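Local coordinates for protein glutathione transferase (Lolium rigidum, PDB 6ZB6) that probably conjugates glutathione to electrophilic xenobiotics such as herbicides, as a phi class glutathione transferase that binds S-(p-nitrobenzyl)glutathione, at residues A2-F7 with V20-V25; Y74-Y79 with V84-E89; A96-W101 with G162-F167. One frame throughout, in Å; residues are numbered along the deposited sequence.

Interaction 1 (A2-F7 with V20-V25)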
loop_
_atom_site.group_PDB
_atom_site.type_symbol
_atom_site.label_atom_id
_atom_site.label_comp_id
_atom_site.label_asym_id
_atom_site.label_seq_id
_atom_site.Cartn_x
_atom_site.Cartn_y
_atom_site.Cartn_z
ATOM N N ALA A 2 20.151 -8.539 -14.285
ATOM C CA ALA A 2 19.978 -7.154 -13.847
ATOM C C ALA A 2 18.715 -6.957 -13.014
ATOM O O ALA A 2 17.609 -7.297 -13.457
ATOM C CB ALA A 2 19.975 -6.204 -15.046
ATOM N N PRO A 3 18.843 -6.398 -11.809
ATOM C CA PRO A 3 17.669 -6.193 -10.955
ATOM C C PRO A 3 16.652 -5.271 -11.610
ATOM O O PRO A 3 16.974 -4.441 -12.465
ATOM C CB PRO A 3 18.255 -5.550 -9.691
ATOM C CG PRO A 3 19.724 -5.875 -9.731
ATOM C CD PRO A 3 20.076 -5.886 -11.190
ATOM N N VAL A 4 15.409 -5.404 -11.172
ATOM C CA VAL A 4 14.347 -4.566 -11.703
ATOM C C VAL A 4 14.458 -3.166 -11.112
ATOM O O VAL A 4 15.087 -2.945 -10.073
ATOM C CB VAL A 4 12.974 -5.195 -11.426
ATOM C CG1 VAL A 4 12.888 -6.551 -12.111
ATOM C CG2 VAL A 4 12.736 -5.316 -9.897
ATOM N N LYS A 5 13.847 -2.200 -11.794
ATOM C CA LYS A 5 13.932 -0.804 -11.397
ATOM C C LYS A 5 12.545 -0.280 -11.083
ATOM O O LYS A 5 11.619 -0.457 -11.878
ATOM C CB LYS A 5 14.547 0.069 -12.492
ATOM C CG LYS A 5 15.958 -0.287 -12.890
ATOM C CD LYS A 5 16.446 0.730 -13.915
ATOM C CE LYS A 5 17.880 0.481 -14.315
ATOM N NZ LYS A 5 18.544 1.743 -14.743
ATOM N N VAL A 6 12.415 0.394 -9.948
ATOM C CA VAL A 6 11.193 1.098 -9.582
ATOM C C VAL A 6 11.490 2.587 -9.616
ATOM O O VAL A 6 12.468 3.044 -9.010
ATOM C CB VAL A 6 10.696 0.661 -8.191
ATOM C CG1 VAL A 6 9.362 1.322 -7.874
ATOM C CG2 VAL A 6 10.572 -0.851 -8.159
ATOM N N PHE A 7 10.643 3.343 -10.307
ATOM C CA PHE A 7 10.829 4.781 -10.478
ATOM C C PHE A 7 9.895 5.526 -9.533
ATOM O O PHE A 7 8.673 5.356 -9.601
ATOM C CB PHE A 7 10.562 5.193 -11.926
ATOM C CG PHE A 7 11.543 4.611 -12.900
ATOM C CD1 PHE A 7 11.310 3.370 -13.473
ATOM C CD2 PHE A 7 12.719 5.287 -13.209
ATOM C CE1 PHE A 7 12.219 2.809 -14.360
ATOM C CE2 PHE A 7 13.637 4.738 -14.105
ATOM C CZ PHE A 7 13.387 3.499 -14.675
ATOM N N VAL A 20 7.259 -3.381 -0.956
ATOM C CA VAL A 20 6.838 -4.427 -0.028
ATOM C C VAL A 20 6.855 -5.790 -0.717
ATOM O O VAL A 20 7.425 -6.759 -0.202
ATOM C CB VAL A 20 5.452 -4.107 0.560
ATOM C CG1 VAL A 20 4.875 -5.355 1.232
ATOM C CG2 VAL A 20 5.555 -2.945 1.594
ATOM N N PHE A 21 6.238 -5.892 -1.894
ATOM C CA PHE A 21 6.175 -7.210 -2.516
ATOM C C PHE A 21 7.537 -7.656 -3.034
ATOM O O PHE A 21 7.856 -8.849 -2.964
ATOM C CB PHE A 21 5.097 -7.215 -3.593
ATOM C CG PHE A 21 3.725 -7.036 -3.017
ATOM C CD1 PHE A 21 3.194 -8.005 -2.177
ATOM C CD2 PHE A 21 3.002 -5.867 -3.240
ATOM C CE1 PHE A 21 1.940 -7.843 -1.609
ATOM C CE2 PHE A 21 1.736 -5.693 -2.666
ATOM C CZ PHE A 21 1.205 -6.676 -1.854
ATOM N N LEU A 22 8.375 -6.720 -3.496
ATOM C CA LEU A 22 9.749 -7.077 -3.824
ATOM C C LEU A 22 10.464 -7.667 -2.617
ATOM O O LEU A 22 11.195 -8.653 -2.737
ATOM C CB LEU A 22 10.505 -5.858 -4.349
ATOM C CG LEU A 22 10.225 -5.471 -5.810
ATOM C CD1 LEU A 22 10.677 -4.039 -6.086
ATOM C CD2 LEU A 22 10.884 -6.473 -6.782
ATOM N N GLU A 23 10.268 -7.076 -1.437
ATOM C CA GLU A 23 10.944 -7.596 -0.259
ATOM C C GLU A 23 10.351 -8.927 0.174
ATOM O O GLU A 23 11.074 -9.780 0.692
ATOM C CB GLU A 23 10.875 -6.580 0.882
ATOM C CG GLU A 23 11.802 -5.404 0.687
ATOM C CD GLU A 23 13.256 -5.780 0.849
ATOM O OE1 GLU A 23 13.544 -6.793 1.525
ATOM O OE2 GLU A 23 14.119 -5.058 0.299
ATOM N N GLU A 24 9.045 -9.124 -0.034
ATOM C CA GLU A 24 8.419 -10.374 0.381
ATOM C C GLU A 24 9.017 -11.568 -0.356
ATOM O O GLU A 24 9.164 -12.651 0.223
ATOM C CB GLU A 24 6.905 -10.310 0.165
ATOM C CG GLU A 24 6.159 -9.476 1.232
ATOM C CD GLU A 24 5.995 -10.185 2.582
ATOM O OE1 GLU A 24 6.131 -11.424 2.656
ATOM O OE2 GLU A 24 5.705 -9.495 3.584
ATOM N N VAL A 25 9.383 -11.389 -1.630
ATOM C CA VAL A 25 9.976 -12.469 -2.409
ATOM C C VAL A 25 11.496 -12.388 -2.457
ATOM O O VAL A 25 12.138 -13.226 -3.112
ATOM C CB VAL A 25 9.385 -12.508 -3.833
ATOM C CG1 VAL A 25 7.870 -12.635 -3.749
ATOM C CG2 VAL A 25 9.792 -11.259 -4.641
#

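Interaction 2 (Y74-Y79 with V84-E89). With NA (sodium ion), chain L.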
loop_
_atom_site.group_PDB
_atom_site.type_symbol
_atom_site.label_atom_id
_atom_site.label_comp_id
_atom_site.label_asym_id
_atom_site.label_seq_id
_atom_site.Cartn_x
_atom_site.Cartn_y
_atom_site.Cartn_z
ATOM N N TYR A 74 3.140 -8.737 -11.130
ATOM C CA TYR A 74 4.217 -9.218 -11.995
ATOM C C TYR A 74 5.418 -9.664 -11.166
ATOM O O TYR A 74 6.033 -10.698 -11.446
ATOM C CB TYR A 74 4.627 -8.124 -12.979
ATOM C CG TYR A 74 5.859 -8.468 -13.786
ATOM C CD1 TYR A 74 5.754 -9.212 -14.962
ATOM C CD2 TYR A 74 7.126 -8.060 -13.375
ATOM C CE1 TYR A 74 6.873 -9.535 -15.700
ATOM C CE2 TYR A 74 8.260 -8.382 -14.116
ATOM C CZ TYR A 74 8.120 -9.111 -15.280
ATOM O OH TYR A 74 9.230 -9.432 -16.023
ATOM N N VAL A 75 5.768 -8.885 -10.144
ATOM C CA VAL A 75 6.869 -9.265 -9.256
ATOM C C VAL A 75 6.578 -10.598 -8.578
ATOM O O VAL A 75 7.429 -11.499 -8.542
ATOM C CB VAL A 75 7.122 -8.154 -8.219
ATOM C CG1 VAL A 75 7.917 -8.711 -7.040
ATOM C CG2 VAL A 75 7.845 -6.990 -8.871
ATOM N N LEU A 76 5.375 -10.742 -8.022
ATOM C CA LEU A 76 5.034 -11.958 -7.288
ATOM C C LEU A 76 5.078 -13.186 -8.186
ATOM O O LEU A 76 5.501 -14.268 -7.752
ATOM C CB LEU A 76 3.657 -11.809 -6.658
ATOM C CG LEU A 76 3.626 -10.750 -5.544
ATOM C CD1 LEU A 76 2.207 -10.537 -5.070
ATOM C CD2 LEU A 76 4.561 -11.124 -4.399
ATOM N N ARG A 77 4.645 -13.040 -9.441
ATOM C CA ARG A 77 4.659 -14.170 -10.361
ATOM C C ARG A 77 6.064 -14.469 -10.854
ATOM O O ARG A 77 6.482 -15.636 -10.880
ATOM C CB ARG A 77 3.722 -13.893 -11.540
ATOM C CG ARG A 77 2.252 -13.914 -11.168
ATOM C CD ARG A 77 1.394 -13.300 -12.273
ATOM N NE ARG A 77 0.014 -13.178 -11.819
ATOM C CZ ARG A 77 -0.845 -12.256 -12.243
ATOM N NH1 ARG A 77 -0.475 -11.372 -13.163
ATOM N NH2 ARG A 77 -2.080 -12.229 -11.750
ATOM N N LYS A 78 6.810 -13.433 -11.237
ATOM C CA LYS A 78 8.164 -13.649 -11.742
ATOM C C LYS A 78 9.026 -14.363 -10.712
ATOM O O LYS A 78 9.730 -15.326 -11.034
ATOM C CB LYS A 78 8.802 -12.316 -12.136
ATOM C CG LYS A 78 10.207 -12.470 -12.726
ATOM C CD LYS A 78 10.887 -11.132 -12.913
ATOM C CE LYS A 78 12.205 -11.299 -13.644
ATOM N NZ LYS A 78 13.108 -10.175 -13.334
ATOM N N TYR A 79 8.961 -13.927 -9.452
ATOM C CA TYR A 79 9.832 -14.461 -8.416
ATOM C C TYR A 79 9.158 -15.527 -7.569
ATOM O O TYR A 79 9.637 -15.813 -6.471
ATOM C CB TYR A 79 10.350 -13.326 -7.530
ATOM C CG TYR A 79 11.208 -12.352 -8.300
ATOM C CD1 TYR A 79 12.521 -12.663 -8.632
ATOM C CD2 TYR A 79 10.698 -11.130 -8.712
ATOM C CE1 TYR A 79 13.303 -11.773 -9.346
ATOM C CE2 TYR A 79 11.469 -10.237 -9.421
ATOM C CZ TYR A 79 12.767 -10.559 -9.736
ATOM O OH TYR A 79 13.524 -9.659 -10.450
ATOM N N VAL A 84 6.719 -18.539 -0.526
ATOM C CA VAL A 84 5.756 -17.446 -0.419
ATOM C C VAL A 84 4.716 -17.614 -1.519
ATOM O O VAL A 84 5.068 -17.721 -2.698
ATOM C CB VAL A 84 6.436 -16.068 -0.534
ATOM C CG1 VAL A 84 5.570 -14.982 0.085
ATOM C CG2 VAL A 84 7.816 -16.094 0.110
ATOM N N ASP A 85 3.441 -17.647 -1.135
ATOM C CA ASP A 85 2.329 -17.692 -2.086
ATOM C C ASP A 85 1.291 -16.673 -1.624
ATOM O O ASP A 85 0.401 -17.000 -0.834
ATOM C CB ASP A 85 1.741 -19.092 -2.184
ATOM C CG ASP A 85 0.675 -19.205 -3.267
ATOM O OD1 ASP A 85 0.596 -18.312 -4.148
ATOM O OD2 ASP A 85 -0.085 -20.198 -3.235
ATOM N N LEU A 86 1.419 -15.439 -2.110
ATOM C CA LEU A 86 0.504 -14.373 -1.720
ATOM C C LEU A 86 -0.707 -14.267 -2.632
ATOM O O LEU A 86 -1.709 -13.656 -2.239
ATOM C CB LEU A 86 1.242 -13.032 -1.688
ATOM C CG LEU A 86 2.295 -12.940 -0.581
ATOM C CD1 LEU A 86 3.193 -11.725 -0.742
ATOM C CD2 LEU A 86 1.599 -12.918 0.785
ATOM N N LEU A 87 -0.649 -14.847 -3.834
ATOM C CA LEU A 87 -1.759 -14.748 -4.775
ATOM C C LEU A 87 -2.659 -15.975 -4.784
ATOM O O LEU A 87 -3.829 -15.861 -5.172
ATOM C CB LEU A 87 -1.228 -14.497 -6.193
ATOM C CG LEU A 87 -0.531 -13.141 -6.380
ATOM C CD1 LEU A 87 0.068 -13.018 -7.776
ATOM C CD2 LEU A 87 -1.479 -11.976 -6.103
ATOM N N ARG A 88 -2.146 -17.141 -4.396
ATOM C CA ARG A 88 -2.950 -18.361 -4.311
ATOM C C ARG A 88 -3.496 -18.779 -5.671
ATOM O O ARG A 88 -4.585 -19.348 -5.770
ATOM C CB ARG A 88 -4.091 -18.187 -3.306
ATOM C CG ARG A 88 -3.583 -17.859 -1.930
ATOM C CD ARG A 88 -3.024 -19.141 -1.369
ATOM N NE ARG A 88 -2.070 -18.961 -0.292
ATOM C CZ ARG A 88 -2.056 -19.720 0.793
ATOM N NH1 ARG A 88 -2.956 -20.684 0.931
ATOM N NH2 ARG A 88 -1.156 -19.512 1.736
ATOM N N GLU A 89 -2.746 -18.508 -6.737
ATOM C CA GLU A 89 -3.291 -18.709 -8.074
ATOM C C GLU A 89 -3.441 -20.184 -8.440
ATOM O O GLU A 89 -4.180 -20.503 -9.380
ATOM C CB GLU A 89 -2.425 -17.961 -9.091
ATOM C CG GLU A 89 -2.556 -16.459 -8.904
ATOM C CD GLU A 89 -1.862 -15.637 -9.975
ATOM O OE1 GLU A 89 -0.677 -15.892 -10.263
ATOM O OE2 GLU A 89 -2.509 -14.714 -10.506
HETATM NA NA NA L . 1.607 -16.140 -5.265
HETATM O O HOH W 1 3.348 -14.712 -4.057
HETATM O O HOH W 2 0.245 -18.275 -6.533
#

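Interaction 3 (A96-W101 with G162-F167)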
loop_
_atom_site.group_PDB
_atom_site.type_symbol
_atom_site.label_atom_id
_atom_site.label_comp_id
_atom_site.label_asym_id
_atom_site.label_seq_id
_atom_site.Cartn_x
_atom_site.Cartn_y
_atom_site.Cartn_z
ATOM N N ALA A 96 -9.827 -16.432 -5.575
ATOM C CA ALA A 96 -11.014 -15.589 -5.604
ATOM C C ALA A 96 -11.125 -14.757 -4.330
ATOM O O ALA A 96 -11.378 -13.549 -4.382
ATOM C CB ALA A 96 -12.260 -16.454 -5.796
ATOM N N MET A 97 -10.944 -15.393 -3.171
ATOM C CA MET A 97 -11.031 -14.660 -1.910
ATOM C C MET A 97 -9.935 -13.605 -1.799
ATOM O O MET A 97 -10.182 -12.488 -1.322
ATOM C CB MET A 97 -10.972 -15.637 -0.737
ATOM C CG MET A 97 -12.073 -15.402 0.285
ATOM S SD MET A 97 -13.715 -15.360 -0.453
ATOM C CE MET A 97 -14.108 -17.100 -0.460
ATOM N N VAL A 98 -8.712 -13.942 -2.209
ATOM C CA VAL A 98 -7.660 -12.929 -2.290
ATOM C C VAL A 98 -8.090 -11.785 -3.203
ATOM O O VAL A 98 -7.902 -10.606 -2.874
ATOM C CB VAL A 98 -6.338 -13.566 -2.762
ATOM C CG1 VAL A 98 -5.262 -12.488 -3.033
ATOM C CG2 VAL A 98 -5.863 -14.600 -1.755
ATOM N N ASP A 99 -8.680 -12.110 -4.365
ATOM C CA ASP A 99 -9.122 -11.074 -5.298
ATOM C C ASP A 99 -10.203 -10.192 -4.691
ATOM O O ASP A 99 -10.213 -8.973 -4.896
ATOM C CB ASP A 99 -9.658 -11.710 -6.606
ATOM C CG ASP A 99 -8.563 -12.195 -7.526
ATOM O OD1 ASP A 99 -7.378 -11.860 -7.285
ATOM O OD2 ASP A 99 -8.890 -12.909 -8.516
ATOM N N VAL A 100 -11.170 -10.799 -4.002
ATOM C CA VAL A 100 -12.261 -10.030 -3.419
ATOM C C VAL A 100 -11.705 -8.946 -2.510
ATOM O O VAL A 100 -12.043 -7.760 -2.637
ATOM C CB VAL A 100 -13.221 -10.956 -2.648
ATOM C CG1 VAL A 100 -14.133 -10.135 -1.737
ATOM C CG2 VAL A 100 -14.046 -11.807 -3.604
ATOM N N TRP A 101 -10.834 -9.331 -1.587
ATOM C CA TRP A 101 -10.423 -8.379 -0.567
ATOM C C TRP A 101 -9.328 -7.442 -1.064
ATOM O O TRP A 101 -9.130 -6.369 -0.487
ATOM C CB TRP A 101 -10.032 -9.143 0.708
ATOM C CG TRP A 101 -11.272 -9.695 1.342
ATOM C CD1 TRP A 101 -11.811 -10.935 1.152
ATOM C CD2 TRP A 101 -12.183 -8.990 2.206
ATOM N NE1 TRP A 101 -12.984 -11.057 1.873
ATOM C CE2 TRP A 101 -13.238 -9.876 2.519
ATOM C CE3 TRP A 101 -12.199 -7.699 2.757
ATOM C CZ2 TRP A 101 -14.293 -9.521 3.368
ATOM C CZ3 TRP A 101 -13.254 -7.343 3.596
ATOM C CH2 TRP A 101 -14.288 -8.252 3.890
ATOM N N GLY A 162 -8.747 -15.499 4.486
ATOM C CA GLY A 162 -8.790 -16.766 5.178
ATOM C C GLY A 162 -7.654 -16.859 6.176
ATOM O O GLY A 162 -7.137 -15.847 6.643
ATOM N N ASP A 163 -7.263 -18.093 6.497
ATOM C CA ASP A 163 -6.212 -18.351 7.479
ATOM C C ASP A 163 -4.812 -18.274 6.876
ATOM O O ASP A 163 -3.952 -19.110 7.164
ATOM C CB ASP A 163 -6.465 -19.712 8.127
ATOM C CG ASP A 163 -5.491 -20.019 9.250
ATOM O OD1 ASP A 163 -4.822 -21.074 9.177
ATOM O OD2 ASP A 163 -5.372 -19.191 10.181
ATOM N N PHE A 164 -4.563 -17.291 6.016
ATOM C CA PHE A 164 -3.247 -17.101 5.431
ATOM C C PHE A 164 -3.112 -15.646 5.007
ATOM O O PHE A 164 -4.079 -15.034 4.544
ATOM C CB PHE A 164 -3.026 -18.030 4.225
ATOM C CG PHE A 164 -4.089 -17.910 3.166
ATOM C CD1 PHE A 164 -5.227 -18.701 3.215
ATOM C CD2 PHE A 164 -3.956 -16.996 2.128
ATOM C CE1 PHE A 164 -6.211 -18.585 2.243
ATOM C CE2 PHE A 164 -4.928 -16.875 1.163
ATOM C CZ PHE A 164 -6.056 -17.674 1.215
ATOM N N VAL A 165 -1.915 -15.097 5.185
ATOM C CA VAL A 165 -1.653 -13.751 4.711
ATOM C C VAL A 165 -1.618 -13.796 3.192
ATOM O O VAL A 165 -1.234 -14.804 2.591
ATOM C CB VAL A 165 -0.341 -13.202 5.308
ATOM C CG1 VAL A 165 0.876 -13.920 4.751
ATOM C CG2 VAL A 165 -0.231 -11.701 5.115
ATOM N N SER A 166 -2.061 -12.715 2.561
ATOM C CA SER A 166 -2.184 -12.698 1.110
ATOM C C SER A 166 -1.964 -11.288 0.592
ATOM O O SER A 166 -1.804 -10.339 1.363
ATOM C CB SER A 166 -3.548 -13.260 0.686
ATOM O OG SER A 166 -4.563 -12.278 0.813
ATOM N N PHE A 167 -1.911 -11.180 -0.744
ATOM C CA PHE A 167 -1.931 -9.925 -1.487
ATOM C C PHE A 167 -2.963 -8.948 -0.932
ATOM O O PHE A 167 -2.703 -7.745 -0.839
ATOM C CB PHE A 167 -2.239 -10.247 -2.961
ATOM C CG PHE A 167 -1.910 -9.153 -3.939
ATOM C CD1 PHE A 167 -0.631 -8.635 -4.029
ATOM C CD2 PHE A 167 -2.887 -8.691 -4.831
ATOM C CE1 PHE A 167 -0.322 -7.640 -4.980
ATOM C CE2 PHE A 167 -2.594 -7.702 -5.789
ATOM C CZ PHE A 167 -1.310 -7.177 -5.863
#

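Interaction 1 (A2-F7 with V20-V25)
Val4 and Val6 on strand 4-7 face Leu22 near the C-terminal end of helix 13-24, where the backbones come nearest at Val4 and Leu22 with their CA atoms 9.5 Å apart. At that spacing no backbone atoms meet, and the whole contact is made by methyl groups. The two valines sit two positions apart on the strand, so both point toward the helix, while Lys5 between them points away. Leu22 divides its fork between them. Its CD2 meets CG2 of Val4 at 3.8 Å, the two side chains meeting at a slant, and its CD1 lies against CG2 of Val6 at 3.8 Å, these two chains running past each other in opposite senses. The rotation of Val6 (chi1 -176°) sends CG1 anti to the backbone N and leaves CG2 to meet Leu22.

Helix 13-24 is the connection of the beta-alpha-beta unit that runs from strand 4-7 to strand 29-32, the opening unit of the thioredoxin-like N-terminal domain. Strand 4-7 holds an inner place in the sheet, hydrogen-bonded through its backbone to Glu30 and Val32 on one side and to Ala57 and Gln59 on the other. Helix 68-78 joins the same layer, with Val75 packed on Leu22. With all three touching residues buried, the helix is held to the sheet here by hydrophobic burial and van der Waals contact, with no hydrogen bond across the two segments.

Interaction 2 (Y74-Y79 with V84-E89)
Arg77, near the end of helix 68-78, grips Glu89 in the loop that links the thioredoxin-like domain to the helical domain of the transferase fold. The grip is side-on and bidentate: NE gives its hydrogen to OE1 at 3.2 Å, with an N-H...O angle of 156°, while NH2 reaches OE2 at 2.8 Å. A weak second bond runs from NE to OE2. The guanidinium and carboxylate planes are only 2° apart, and OE1 accepts through its syn lone pair. An extended run from CG to NE carries the arginine head out to this carboxylate at the solvent-exposed side of the contact.

Deeper in, the contact is apolar. CB of Leu76 rests on CD1 of Leu87 at 3.9 Å, and its CD2 meets CD1 of Leu86, the latter two side chains crossing at roughly a right angle. Phe21 and Phe167 also pack against Leu76.

The loop settles its own polar groups around Asp85, whose OD1 accepts from the backbone N of Arg88 in an Asx motif. Arg88 returns a bond from NE to the carbonyl O of Asp85, and its NH1 pairs with Glu94. The backbone N atoms of Leu86 and Glu89 each donate to a water, and both waters bind the sodium ion. Asp85 is thus shared between loop and metal: its OD1, met by the Arg88 N from above the carboxylate plane, lies 2.6 Å from the sodium ion.

Interaction 3 (A96-W101 with G162-F167)
Val98, in the first turns of helix 92-127, faces Ser166 in the loop ahead of helix 167-170, their CA atoms, 6.4 Å apart, being the nearest such pair across the two segments. The valine fork straddles the serine and reaches the phenylalanines next to it. CG2 lies 3.6 Å from CB of Ser166 and also touches the Phe164 ring, arriving at its edge in the ring plane, 3.8 Å from CE2. CG1, anti to the backbone N (chi1 173°), leads the other way and meets CB of Phe167 at 3.8 Å, with the two side chains at about a right angle.

Ser166 is the N-cap of helix 167-170, in the Ser-x-x-Asp N-capping sequence known from the transferase fold. Its N donates to Asp169 OD2, one half of a capping box, whereas its OG accepts from the backbone N of Ala168. With chi1 at 80°, OG sits between the backbone N and the carbonyl carbon, from where it reaches Ala168 N. The methyls of Val98 pack on both CB and OG of this serine, whose hydroxyl is engaged at the helix start. Phe164 also receives Arg88 in a cation-pi contact.

The three contacts touch one another; interaction 1 lies within the thioredoxin-like domain, and interactions 2 and 3 carry on to the helical domain. Interactions 1 and 2 have centres 13 Å apart and meet where CG1 of Val25 lies 3.7 Å from CD2 of Leu76, with Tyr79 packed against both Val4 and Val25. Interactions 2 and 3, also 13 Å apart, share a probable hydrogen bond from Phe167 N to Leu86 O (2.9 Å). Although interactions 1 and 3 are 22 Å apart by centres, Phe21 CZ touches Phe167 CD1 at 3.5 Å. The bound S-(p-nitrobenzyl)glutathione is about 9 Å from the side chain of Val6, 10 Å from that of Phe167 and 14 Å from that of Leu76.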